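Local coordinates for protein Ala-tRNApro hydrolase ProX (Aeropyrum pernix, PDB 1WDV) that probably hydrolyses mischarged Ala-tRNA(Pro), acting in trans as an editing partner of prolyl-tRNA synthetase, at residues V59-G62 against D63-L66; N69-K72 against E73-G76; L132-P136 against R137-E141. One frame throughout, in Å; residues are numbered along the deposited sequence.

Interaction 1 of 3, residues V59-G62 against D63-L66; sequences VIPG and DKRL
The one hydrogen bond of this turn runs from K64 N to P61 O, 3.2 Å long with an N-H...O angle of 155°. The amide does not approach in the plane of the carbonyl: it sits above it, 55° out, as the tight curl of the chain dictates. Proline suits the strand end because it gives up no N-H there, its ring restricts its own phi, and its carbonyl O is left to accept K64 N. G62 takes the next place with ordinary right-handed helical angles, which do not demand a glycine.

Van der Waals contacts make up the rest. I60 places CG1 between its backbone N and carbonyl carbon (chi1 69°) and then extends, which carries CD1 against the returning backbone, 3.5 Å from R65 C and 3.6 Å from L66 N. A long branched side chain is suited to bridging strand and loop in this way. Over the bend itself, K64 CG lies 3.9 Å from P61 CB; the lysine chain crosses the proline ring at a slant and turns at chi2, leading its ammonium end away. D63 brings OD1 to 3.5 Å from P61 CB, in keeping with a polar residue at an exposed corner.

P61 also packs on I114 and L115. P61 to K64 form a type I beta turn by which the chain leaves strand 55-61 of the mixed sheet, and the I60 contact ties the loop beyond it back to the strand end.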
ATOM      1  N   VAL A  59       2.169  -4.043   0.513  1.00  4.73           N
ATOM      2  CA  VAL A  59       0.975  -3.719   1.270  1.00  6.12           C
ATOM      3  C   VAL A  59       0.794  -4.660   2.441  1.00  6.24           C
ATOM      4  O   VAL A  59       0.642  -5.878   2.256  1.00  7.80           O
ATOM      5  CB  VAL A  59      -0.287  -3.795   0.369  1.00  7.97           C
ATOM      6  CG1 VAL A  59      -1.488  -3.361   1.139  1.00  7.81           C
ATOM      7  CG2 VAL A  59      -0.091  -2.883  -0.863  1.00  6.94           C
ATOM      8  N   ILE A  60       0.820  -4.089   3.651  1.00  6.65           N
ATOM      9  CA  ILE A  60       0.683  -4.879   4.872  1.00  6.77           C
ATOM     10  C   ILE A  60      -0.346  -4.283   5.827  1.00  5.61           C
ATOM     11  O   ILE A  60      -0.739  -3.116   5.691  1.00  7.44           O
ATOM     12  CB  ILE A  60       2.043  -5.022   5.637  1.00  7.93           C
ATOM     13  CG1 ILE A  60       2.475  -3.677   6.222  1.00  9.37           C
ATOM     14  CG2 ILE A  60       3.152  -5.541   4.672  1.00 10.06           C
ATOM     15  CD1 ILE A  60       3.689  -3.798   7.201  1.00  9.57           C
ATOM     16  N   PRO A  61      -0.840  -5.094   6.776  1.00  7.68           N
ATOM     17  CA  PRO A  61      -1.827  -4.653   7.778  1.00  9.35           C
ATOM     18  C   PRO A  61      -1.233  -3.526   8.613  1.00  9.22           C
ATOM     19  O   PRO A  61      -0.039  -3.511   8.887  1.00  8.64           O
ATOM     20  CB  PRO A  61      -2.063  -5.894   8.630  1.00  8.76           C
ATOM     21  CG  PRO A  61      -1.675  -7.015   7.735  1.00 10.85           C
ATOM     22  CD  PRO A  61      -0.494  -6.510   6.970  1.00  9.29           C
ATOM     23  N   GLY A  62      -2.080  -2.607   9.048  1.00  8.87           N
ATOM     24  CA  GLY A  62      -1.616  -1.457   9.800  1.00  7.87           C
ATOM     25  C   GLY A  62      -1.026  -1.736  11.158  1.00  8.23           C
ATOM     26  O   GLY A  62      -0.254  -0.895  11.676  1.00  7.88           O
ATOM     27  N   ASP A  63      -1.404  -2.879  11.740  1.00  7.00           N
ATOM     28  CA  ASP A  63      -0.890  -3.265  13.048  1.00  7.73           C
ATOM     29  C   ASP A  63       0.349  -4.155  12.957  1.00  9.88           C
ATOM     30  O   ASP A  63       0.745  -4.761  13.946  1.00  9.58           O
ATOM     31  CB  ASP A  63      -1.989  -3.934  13.910  1.00  8.99           C
ATOM     32  CG  ASP A  63      -2.615  -5.162  13.256  1.00 12.52           C
ATOM     33  OD1 ASP A  63      -2.340  -5.439  12.075  1.00  9.86           O
ATOM     34  OD2 ASP A  63      -3.404  -5.858  13.940  1.00 10.21           O
ATOM     35  N   LYS A  64       0.984  -4.220  11.785  1.00  9.63           N
ATOM     36  CA  LYS A  64       2.211  -5.020  11.653  1.00 10.35           C
ATOM     37  C   LYS A  64       3.304  -4.150  11.058  1.00 11.24           C
ATOM     38  O   LYS A  64       3.070  -3.000  10.700  1.00 11.47           O
ATOM     39  CB  LYS A  64       1.998  -6.218  10.718  1.00 10.90           C
ATOM     40  CG  LYS A  64       0.801  -7.099  11.057  1.00 11.99           C
ATOM     41  CD  LYS A  64       1.062  -7.997  12.248  1.00 16.27           C
ATOM     42  CE  LYS A  64      -0.047  -9.060  12.359  1.00 20.84           C
ATOM     43  NZ  LYS A  64       0.094  -9.812  13.635  1.00 28.49           N
ATOM     44  N   ARG A  65       4.519  -4.688  11.021  1.00  9.93           N
ATOM     45  CA  ARG A  65       5.649  -3.996  10.408  1.00 11.03           C
ATOM     46  C   ARG A  65       6.241  -4.926   9.361  1.00  9.86           C
ATOM     47  O   ARG A  65       5.959  -6.129   9.338  1.00  9.63           O
ATOM     48  CB  ARG A  65       6.695  -3.597  11.460  1.00 12.99           C
ATOM     49  CG  ARG A  65       6.237  -2.358  12.255  1.00 20.03           C
ATOM     50  CD  ARG A  65       7.195  -1.907  13.342  1.00 24.47           C
ATOM     51  NE  ARG A  65       6.870  -0.551  13.807  1.00 27.10           N
ATOM     52  CZ  ARG A  65       7.204  -0.069  15.004  1.00 25.56           C
ATOM     53  NH1 ARG A  65       7.854  -0.839  15.866  1.00 27.28           N
ATOM     54  NH2 ARG A  65       6.939   1.199  15.317  1.00 20.02           N
ATOM     55  N   LEU A  66       7.051  -4.379   8.473  1.00  7.90           N
ATOM     56  CA  LEU A  66       7.655  -5.212   7.442  1.00  8.18           C
ATOM     57  C   LEU A  66       8.665  -6.218   7.988  1.00  8.85           C
ATOM     58  O   LEU A  66       9.475  -5.884   8.857  1.00  9.19           O
ATOM     59  CB  LEU A  66       8.359  -4.317   6.419  1.00  9.05           C
ATOM     60  CG  LEU A  66       8.992  -5.073   5.236  1.00 12.56           C
ATOM     61  CD1 LEU A  66       7.863  -5.466   4.281  1.00 12.04           C
ATOM     62  CD2 LEU A  66      10.014  -4.183   4.521  1.00 17.47           C
TER

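Interaction 2 of 3, residues N69-K72 against E73-G76; sequences NSMK and ELAG
M71 O accepts the amide N of A75 at 2.8 Å, with an N-H...O angle of 162°, and A75 CB lies beside that same M71 O at 3.2 Å, a by-product of the helical i to i+4 geometry. The bond is one of four successive i to i+4 links: E73 N binds N69 O, L74 N binds S70 O at 3.0 Å, and G76 N binds K72 O at 2.8 Å. The last is more bent, 136° at the hydrogen, where the chain leaves the helix. G76 has positive phi there, a conformation that glycine adopts readily because it has no CB to strain.

The side chains meet at i+4 (N69 with E73) and i+3 (M71 with L74). E73 lays its CG alongside the preceding turn, 3.4 Å from N69 O, and its chain then runs extended to bring the carboxylate near the end of N69. Both are polar residues on an exposed flank, as befits the solvent-facing side of a helix that packs on a sheet.

On another flank the selenomethionine M71 bends at chi2 and chi3, bringing M71 SE to 4.0 Å from L74 CD2. L74 directs CG anti to its backbone N (chi1 -173°), which carries the isobutyl group to that meeting. The unbranched, flexible chain of M71, here with selenium in place of the sulfur of methionine, can bend to follow the surfaces it packs on.

Helix 68-75 rests by this apolar side on the mixed sheet: M71 packs on Y56 and V58 of strand 55-61 and on V79 of strand 79-81, A75 also meets Y56, its small side chain suiting a close approach to the sheet, and L74 reaches V146 and A148 of strand 146-148.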
ATOM      1  N   ASN A  69      13.652  -9.641   6.344  1.00 14.57           N
ATOM      2  CA  ASN A  69      14.209 -10.917   5.908  1.00 16.66           C
ATOM      3  C   ASN A  69      13.301 -11.574   4.880  1.00 14.13           C
ATOM      4  O   ASN A  69      13.768 -12.156   3.915  1.00 13.56           O
ATOM      5  CB  ASN A  69      14.377 -11.841   7.107  1.00 18.16           C
ATOM      6  CG  ASN A  69      15.005 -13.167   6.734  1.00 25.69           C
ATOM      7  OD1 ASN A  69      14.481 -14.230   7.075  1.00 31.57           O
ATOM      8  ND2 ASN A  69      16.138 -13.114   6.041  1.00 29.71           N
ATOM      9  N   SER A  70      11.995 -11.493   5.100  1.00 15.37           N
ATOM     10  CA  SER A  70      11.067 -12.075   4.144  1.00 15.73           C
ATOM     11  C   SER A  70      11.144 -11.402   2.776  1.00 14.63           C
ATOM     12  O   SER A  70      11.045 -12.078   1.756  1.00 12.73           O
ATOM     13  CB  SER A  70       9.631 -12.033   4.691  1.00 18.09           C
ATOM     14  OG  SER A  70       9.542 -12.850   5.846  1.00 20.83           O
HETATM   15  N   MSE A  71      11.328 -10.081   2.742  1.00 13.89           N
HETATM   16  CA  MSE A  71      11.437  -9.371   1.478  1.00 15.76           C
HETATM   17  C   MSE A  71      12.770  -9.677   0.796  1.00 15.46           C
HETATM   18  O   MSE A  71      12.851  -9.682  -0.428  1.00 14.58           O
HETATM   19  CB  MSE A  71      11.289  -7.851   1.682  1.00 15.15           C
HETATM   20  CG  MSE A  71       9.868  -7.340   1.656  1.00 18.03           C
HETATM   21 SE   MSE A  71       8.890  -7.875   0.124  1.00 17.56          SE
HETATM   22  CE  MSE A  71       9.854  -6.895  -1.245  1.00 13.73           C
ATOM     23  N   LYS A  72      13.817  -9.927   1.597  1.00 13.39           N
ATOM     24  CA  LYS A  72      15.127 -10.261   1.058  1.00 13.66           C
ATOM     25  C   LYS A  72      15.020 -11.595   0.332  1.00 13.72           C
ATOM     26  O   LYS A  72      15.606 -11.777  -0.745  1.00 14.74           O
ATOM     27  CB  LYS A  72      16.166 -10.345   2.179  1.00 13.88           C
ATOM     28  CG  LYS A  72      17.551 -10.832   1.725  1.00 15.45           C
ATOM     29  CD  LYS A  72      18.515 -10.803   2.916  1.00 19.03           C
ATOM     30  CE  LYS A  72      19.796 -11.620   2.680  1.00 27.66           C
ATOM     31  NZ  LYS A  72      20.806 -10.932   1.820  1.00 30.97           N
ATOM     32  N   GLU A  73      14.267 -12.523   0.920  1.00 13.72           N
ATOM     33  CA  GLU A  73      14.057 -13.836   0.311  1.00 15.62           C
ATOM     34  C   GLU A  73      13.211 -13.695  -0.957  1.00 15.49           C
ATOM     35  O   GLU A  73      13.515 -14.284  -1.999  1.00 15.82           O
ATOM     36  CB  GLU A  73      13.367 -14.779   1.300  1.00 19.37           C
ATOM     37  CG  GLU A  73      14.250 -15.162   2.484  1.00 29.82           C
ATOM     38  CD  GLU A  73      13.490 -15.885   3.592  1.00 34.80           C
ATOM     39  OE1 GLU A  73      12.647 -16.755   3.271  1.00 39.51           O
ATOM     40  OE2 GLU A  73      13.748 -15.593   4.786  1.00 39.31           O
ATOM     41  N   LEU A  74      12.153 -12.897  -0.884  1.00 15.10           N
ATOM     42  CA  LEU A  74      11.294 -12.715  -2.056  1.00 17.21           C
ATOM     43  C   LEU A  74      12.065 -12.040  -3.191  1.00 17.89           C
ATOM     44  O   LEU A  74      12.010 -12.476  -4.352  1.00 18.94           O
ATOM     45  CB  LEU A  74      10.066 -11.865  -1.677  1.00 18.25           C
ATOM     46  CG  LEU A  74       8.960 -11.704  -2.733  1.00 18.69           C
ATOM     47  CD1 LEU A  74       8.550 -13.076  -3.262  1.00 23.90           C
ATOM     48  CD2 LEU A  74       7.753 -11.014  -2.104  1.00 18.13           C
ATOM     49  N   ALA A  75      12.799 -10.985  -2.856  1.00 16.34           N
ATOM     50  CA  ALA A  75      13.567 -10.235  -3.851  1.00 18.41           C
ATOM     51  C   ALA A  75      14.757 -11.028  -4.377  1.00 19.82           C
ATOM     52  O   ALA A  75      15.163 -10.863  -5.531  1.00 22.82           O
ATOM     53  CB  ALA A  75      14.058  -8.900  -3.247  1.00 18.37           C
ATOM     54  N   GLY A  76      15.321 -11.869  -3.513  1.00 20.41           N
ATOM     55  CA  GLY A  76      16.482 -12.651  -3.890  1.00 20.67           C
ATOM     56  C   GLY A  76      17.734 -11.796  -3.838  1.00 19.61           C
ATOM     57  O   GLY A  76      18.787 -12.193  -4.325  1.00 18.81           O
TER

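Interaction 3 of 3, residues L132-P136 against R137-E141; sequences LEFSP and RELVE
F134, the last residue of its strand, holds its ring between its own backbone N and carbonyl carbon (chi1 74°), and from there F134 CE1 meets L139 CD2 at 3.5 Å. The leucine methyl comes to the ring at an oblique angle, and L139 CB adds to the contact at CD1 and CE1; two bulky apolar residues suit this buried junction.

S135 follows as the N-cap. Its OG accepts the amide N of E138 at 3.1 Å in a nearly straight bond of 165°, while its carbonyl O takes L139 N at 2.9 Å. Serine suits the place because its short hydroxyl reaches forward to the amide three residues on, which has no preceding helical carbonyl. E138 folds its CG over the cap, 3.4 Å from S135 OG, and its OE1 accepts a hydrogen bond from W16 NE1. Without the hydroxyl, as with an alanine here, E138 N would probably lose its side-chain cap and the first turn would be likely to fray.

P136 opens the helix, where its lack of an N-H costs nothing. Its carbonyl O accepts V140 N at 2.9 Å, and V140 CG2 touches P136 O at 3.4 Å.

The segment thus carries the chain from strand 130-134 of the antiparallel sheet into helix 136-143. Through L139 and V140 the helix packs on V111 of strand 108-112, while F134 and P136 pack on V121 of strand 121-124.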
ATOM      1  N   LEU A 132      -7.981   5.025   0.263  1.00  7.02           N
ATOM      2  CA  LEU A 132      -8.597   4.235  -0.799  1.00  6.49           C
ATOM      3  C   LEU A 132      -9.275   3.017  -0.193  1.00  5.93           C
ATOM      4  O   LEU A 132      -8.612   2.173   0.419  1.00  7.38           O
ATOM      5  CB  LEU A 132      -7.529   3.744  -1.782  1.00  8.55           C
ATOM      6  CG  LEU A 132      -7.976   2.743  -2.864  1.00  7.63           C
ATOM      7  CD1 LEU A 132      -8.952   3.429  -3.808  1.00 11.68           C
ATOM      8  CD2 LEU A 132      -6.743   2.239  -3.625  1.00  9.02           C
ATOM      9  N   GLU A 133     -10.595   2.929  -0.352  1.00  5.38           N
ATOM     10  CA  GLU A 133     -11.344   1.792   0.159  1.00  5.60           C
ATOM     11  C   GLU A 133     -11.326   0.772  -0.975  1.00  7.57           C
ATOM     12  O   GLU A 133     -11.852   1.051  -2.074  1.00  9.07           O
ATOM     13  CB  GLU A 133     -12.778   2.203   0.457  1.00  9.81           C
ATOM     14  CG  GLU A 133     -13.690   1.064   0.857  1.00 10.56           C
ATOM     15  CD  GLU A 133     -15.133   1.551   0.872  1.00 15.30           C
ATOM     16  OE1 GLU A 133     -15.550   2.151   1.877  1.00 19.15           O
ATOM     17  OE2 GLU A 133     -15.829   1.388  -0.145  1.00 17.02           O
ATOM     18  N   PHE A 134     -10.709  -0.384  -0.726  1.00  6.98           N
ATOM     19  CA  PHE A 134     -10.601  -1.417  -1.769  1.00  6.72           C
ATOM     20  C   PHE A 134     -10.591  -2.856  -1.246  1.00  8.25           C
ATOM     21  O   PHE A 134     -10.467  -3.112  -0.062  1.00  9.07           O
ATOM     22  CB  PHE A 134      -9.319  -1.172  -2.602  1.00  5.74           C
ATOM     23  CG  PHE A 134      -8.021  -1.530  -1.895  1.00  5.43           C
ATOM     24  CD1 PHE A 134      -7.418  -2.781  -2.097  1.00  5.74           C
ATOM     25  CD2 PHE A 134      -7.380  -0.609  -1.054  1.00  5.44           C
ATOM     26  CE1 PHE A 134      -6.208  -3.097  -1.473  1.00  5.06           C
ATOM     27  CE2 PHE A 134      -6.169  -0.911  -0.430  1.00  5.82           C
ATOM     28  CZ  PHE A 134      -5.574  -2.167  -0.636  1.00  6.28           C
ATOM     29  N   SER A 135     -10.696  -3.797  -2.173  1.00  7.89           N
ATOM     30  CA  SER A 135     -10.687  -5.222  -1.836  1.00  6.82           C
ATOM     31  C   SER A 135      -9.316  -5.785  -2.149  1.00  7.23           C
ATOM     32  O   SER A 135      -8.856  -5.678  -3.275  1.00  6.97           O
ATOM     33  CB  SER A 135     -11.697  -5.971  -2.708  1.00  9.15           C
ATOM     34  OG  SER A 135     -11.342  -7.354  -2.789  1.00  8.52           O
ATOM     35  N   PRO A 136      -8.650  -6.400  -1.162  1.00  7.40           N
ATOM     36  CA  PRO A 136      -7.331  -6.985  -1.377  1.00  6.98           C
ATOM     37  C   PRO A 136      -7.351  -7.999  -2.521  1.00  6.65           C
ATOM     38  O   PRO A 136      -6.489  -7.979  -3.396  1.00  7.85           O
ATOM     39  CB  PRO A 136      -7.015  -7.630  -0.037  1.00  8.37           C
ATOM     40  CG  PRO A 136      -7.634  -6.639   0.940  1.00  7.13           C
ATOM     41  CD  PRO A 136      -8.983  -6.338   0.276  1.00  9.33           C
ATOM     42  N   ARG A 137      -8.343  -8.877  -2.531  1.00  8.09           N
ATOM     43  CA  ARG A 137      -8.390  -9.851  -3.618  1.00  7.85           C
ATOM     44  C   ARG A 137      -8.528  -9.204  -4.981  1.00  9.17           C
ATOM     45  O   ARG A 137      -7.890  -9.656  -5.941  1.00  8.47           O
ATOM     46  CB  ARG A 137      -9.538 -10.823  -3.407  1.00  7.03           C
ATOM     47  CG  ARG A 137      -9.204 -11.746  -2.291  1.00 13.95           C
ATOM     48  CD  ARG A 137     -10.238 -12.844  -2.168  1.00 20.63           C
ATOM     49  NE  ARG A 137      -9.658 -13.977  -1.473  1.00 22.07           N
ATOM     50  CZ  ARG A 137     -10.357 -14.793  -0.705  1.00 26.32           C
ATOM     51  NH1 ARG A 137     -11.665 -14.583  -0.547  1.00 28.13           N
ATOM     52  NH2 ARG A 137      -9.754 -15.812  -0.109  1.00 28.38           N
ATOM     53  N   GLU A 138      -9.345  -8.159  -5.072  1.00  7.61           N
ATOM     54  CA  GLU A 138      -9.528  -7.478  -6.355  1.00  8.86           C
ATOM     55  C   GLU A 138      -8.217  -6.800  -6.763  1.00 11.21           C
ATOM     56  O   GLU A 138      -7.875  -6.752  -7.944  1.00 10.18           O
ATOM     57  CB  GLU A 138     -10.665  -6.452  -6.281  1.00  9.73           C
ATOM     58  CG  GLU A 138     -12.056  -7.117  -6.103  1.00 10.50           C
ATOM     59  CD  GLU A 138     -13.203  -6.104  -6.037  1.00 15.64           C
ATOM     60  OE1 GLU A 138     -12.957  -4.879  -6.067  1.00 11.89           O
ATOM     61  OE2 GLU A 138     -14.371  -6.546  -5.942  1.00 15.84           O
ATOM     62  N   LEU A 139      -7.467  -6.312  -5.776  1.00  6.35           N
ATOM     63  CA  LEU A 139      -6.210  -5.665  -6.067  1.00  5.24           C
ATOM     64  C   LEU A 139      -5.253  -6.696  -6.664  1.00  9.19           C
ATOM     65  O   LEU A 139      -4.595  -6.455  -7.671  1.00  9.16           O
ATOM     66  CB  LEU A 139      -5.610  -5.081  -4.778  1.00  6.58           C
ATOM     67  CG  LEU A 139      -4.175  -4.591  -4.937  1.00  6.30           C
ATOM     68  CD1 LEU A 139      -4.157  -3.405  -5.861  1.00 11.07           C
ATOM     69  CD2 LEU A 139      -3.601  -4.222  -3.540  1.00  5.46           C
ATOM     70  N   VAL A 140      -5.180  -7.850  -6.028  1.00  7.54           N
ATOM     71  CA  VAL A 140      -4.289  -8.888  -6.511  1.00  9.84           C
ATOM     72  C   VAL A 140      -4.676  -9.319  -7.910  1.00 10.53           C
ATOM     73  O   VAL A 140      -3.813  -9.393  -8.804  1.00 13.43           O
ATOM     74  CB  VAL A 140      -4.275 -10.081  -5.539  1.00  9.56           C
ATOM     75  CG1 VAL A 140      -3.433 -11.228  -6.093  1.00 10.40           C
ATOM     76  CG2 VAL A 140      -3.662  -9.636  -4.210  1.00  6.81           C
ATOM     77  N   GLU A 141      -5.957  -9.562  -8.138  1.00 12.35           N
ATOM     78  CA  GLU A 141      -6.371 -10.023  -9.452  1.00 14.54           C
ATOM     79  C   GLU A 141      -6.101  -8.987 -10.542  1.00 14.58           C
ATOM     80  O   GLU A 141      -5.670  -9.328 -11.650  1.00 16.24           O
ATOM     81  CB  GLU A 141      -7.845 -10.410  -9.450  1.00 15.02           C
ATOM     82  CG  GLU A 141      -8.300 -10.956 -10.795  1.00 22.47           C
ATOM     83  CD  GLU A 141      -9.628 -11.651 -10.727  1.00 27.03           C
ATOM     84  OE1 GLU A 141      -9.709 -12.722 -10.071  1.00 31.20           O
ATOM     85  OE2 GLU A 141     -10.588 -11.133 -11.333  1.00 25.11           O
TER

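All three are local contacts within one editing domain: interaction 1 leaves a strand, interaction 2 lies within a helix up to its C-terminal end, and interaction 3 passes from a strand into a helix. Helix 68-75 of interaction 2 follows strand 55-61 of interaction 1; their centres are 16 Å apart, yet they touch, L66 CD1 lying 3.8 Å from M71 CG. Interaction 3, later in the chain, has its centre also 16 Å from that of interaction 1, but with nearest atoms about 5 Å apart and not in contact. Interactions 2 and 3 stand further apart, 23 Å between centres and about 12 Å between nearest atoms. Strand 108-112, beside strand 55-61 in the mixed sheet, also receives helix 136-143.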